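Local coordinates for McyG protein (Microcystis aeruginosa PCC 7806, PDB 4R0M) that probably activates phenylalanine or related substrates as acyl-adenylates and passes them to a fused peptidyl carrier protein during microcystin assembly, at residues A[118-122]-A[187-191]. Residues are numbered along the deposited sequence; the frame is centred on the assembly and turned at random.
Sequences NVWKI and GMPKG
Bends at chi2 (-68°) and chi3 (-111°) fold the side chain of Met188, a selenomethionine, back towards helix 111-122, so that its selenium comes to rest beside Asn118 and its methyl group beside Ile122. Asn118 meets it with its CG anti to the carbonyl carbon (chi1 -77°), which turns the carboxamide to run along the loop, its flat face presented to Met188. The selenium sits over this face, at 3.8 Å from Asn118 CG and almost equally far from Asn118 OD1 and ND2, a placement of van der Waals contact without any hydrogen bond. One helical turn on, Ile122 and Met188 run alongside each other in opposite directions, with Met188 CE 3.9 Å from both Ile122 CG1 and Ile122 CD1. Because the Met188 residue is exposed and poorly ordered, these details are less certain than those around Pro189. The proline ring points at the helix and engages two branches with a single atom: Pro189 CG lies 4.0 Å from Val119 CG2 and 4.2 Å from Ile122 CD1. Its CD edge also approaches Asn118 CB, at 4.2 Å. Val119 and Pro189 both touch Phe181 of strand 176-182, which extends the apolar contact inward, whereas Lys190 directs its side chain away from the helix and pairs through its backbone with Thr182. The Pro189 side chain is about 11 Å from the bound phenylalanyl-adenylate. Helix 111-122 thus packs against the exit of the loop joining strands 176-182 and 190-195, part of the Gly/Ser/Thr-rich, P-loop-like TSGSTGMPKG signature of ANL adenylation domains, which runs into both strands.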
loop_
_atom_site.group_PDB
_atom_site.type_symbol
_atom_site.label_atom_id
_atom_site.label_comp_id
_atom_site.label_asym_id
_atom_site.label_seq_id
_atom_site.Cartn_x
_atom_site.Cartn_y
_atom_site.Cartn_z
ATOM N N ASN A 118 15.235 -11.197 7.682
ATOM C CA ASN A 118 14.319 -12.309 7.945
ATOM C C ASN A 118 13.903 -13.036 6.672
ATOM O O ASN A 118 13.971 -14.263 6.604
ATOM C CB ASN A 118 13.079 -11.840 8.719
ATOM C CG ASN A 118 13.358 -11.603 10.197
ATOM O OD1 ASN A 118 14.322 -12.128 10.758
ATOM N ND2 ASN A 118 12.504 -10.810 10.835
ATOM N N VAL A 119 13.481 -12.267 5.670
ATOM C CA VAL A 119 13.088 -12.809 4.372
ATOM C C VAL A 119 14.270 -13.540 3.730
ATOM O O VAL A 119 14.110 -14.640 3.198
ATOM C CB VAL A 119 12.536 -11.702 3.439
ATOM C CG1 VAL A 119 12.352 -12.212 2.017
ATOM C CG2 VAL A 119 11.222 -11.158 3.981
ATOM N N TRP A 120 15.452 -12.928 3.811
ATOM C CA TRP A 120 16.692 -13.521 3.299
ATOM C C TRP A 120 16.955 -14.883 3.886
ATOM O O TRP A 120 17.375 -15.797 3.173
ATOM C CB TRP A 120 17.863 -12.581 3.565
ATOM C CG TRP A 120 19.201 -13.045 3.041
ATOM C CD1 TRP A 120 19.680 -12.966 1.736
ATOM C CD2 TRP A 120 20.299 -13.642 3.813
ATOM N NE1 TRP A 120 20.954 -13.472 1.648
ATOM C CE2 TRP A 120 21.386 -13.893 2.855
ATOM C CE3 TRP A 120 20.483 -13.988 5.148
ATOM C CZ2 TRP A 120 22.590 -14.464 3.244
ATOM C CZ3 TRP A 120 21.702 -14.564 5.526
ATOM C CH2 TRP A 120 22.726 -14.795 4.596
ATOM N N LYS A 121 16.702 -15.027 5.185
ATOM C CA LYS A 121 16.871 -16.307 5.876
ATOM C C LYS A 121 15.781 -17.313 5.493
ATOM O O LYS A 121 16.064 -18.497 5.302
ATOM C CB LYS A 121 16.919 -16.102 7.396
ATOM C CG LYS A 121 18.206 -15.446 7.877
ATOM C CD LYS A 121 18.113 -14.958 9.316
ATOM C CE LYS A 121 19.378 -14.210 9.714
ATOM N NZ LYS A 121 19.433 -13.902 11.172
ATOM N N ILE A 122 14.546 -16.831 5.371
ATOM C CA ILE A 122 13.415 -17.670 4.965
ATOM C C ILE A 122 13.620 -18.284 3.570
ATOM O O ILE A 122 13.231 -19.429 3.329
ATOM C CB ILE A 122 12.078 -16.887 5.041
ATOM C CG1 ILE A 122 11.703 -16.619 6.501
ATOM C CG2 ILE A 122 10.946 -17.643 4.354
ATOM C CD1 ILE A 122 10.710 -15.491 6.697
ATOM N N GLY A 187 5.910 -11.270 15.061
ATOM C CA GLY A 187 6.841 -12.284 14.567
ATOM C C GLY A 187 7.288 -12.148 13.123
ATOM O O GLY A 187 7.611 -11.052 12.660
HETATM N N MSE A 188 7.300 -13.279 12.417
HETATM C CA MSE A 188 7.862 -13.371 11.066
HETATM C C MSE A 188 6.926 -12.821 10.014
HETATM O O MSE A 188 5.705 -12.840 10.195
HETATM C CB MSE A 188 8.200 -14.836 10.767
HETATM C CG MSE A 188 9.334 -15.374 11.644
HETATM SE SE MSE A 188 11.060 -14.525 11.196
HETATM C CE MSE A 188 11.956 -16.085 10.388
ATOM N N PRO A 189 7.488 -12.309 8.898
ATOM C CA PRO A 189 6.678 -11.796 7.789
ATOM C C PRO A 189 5.980 -12.898 6.984
ATOM O O PRO A 189 6.470 -14.026 6.915
ATOM C CB PRO A 189 7.703 -11.065 6.915
ATOM C CG PRO A 189 8.998 -11.735 7.214
ATOM C CD PRO A 189 8.929 -12.084 8.669
ATOM N N LYS A 190 4.845 -12.554 6.381
ATOM C CA LYS A 190 4.028 -13.514 5.645
ATOM C C LYS A 190 4.244 -13.348 4.139
ATOM O O LYS A 190 4.034 -12.265 3.590
ATOM C CB LYS A 190 2.545 -13.349 6.004
ATOM C CG LYS A 190 2.282 -12.921 7.447
ATOM C CD LYS A 190 0.875 -13.260 7.928
ATOM C CE LYS A 190 -0.200 -12.366 7.327
ATOM N NZ LYS A 190 -0.217 -10.995 7.910
ATOM N N GLY A 191 4.664 -14.425 3.481
ATOM C CA GLY A 191 5.006 -14.389 2.060
ATOM C C GLY A 191 3.871 -14.761 1.128
ATOM O O GLY A 191 3.573 -15.941 0.940
#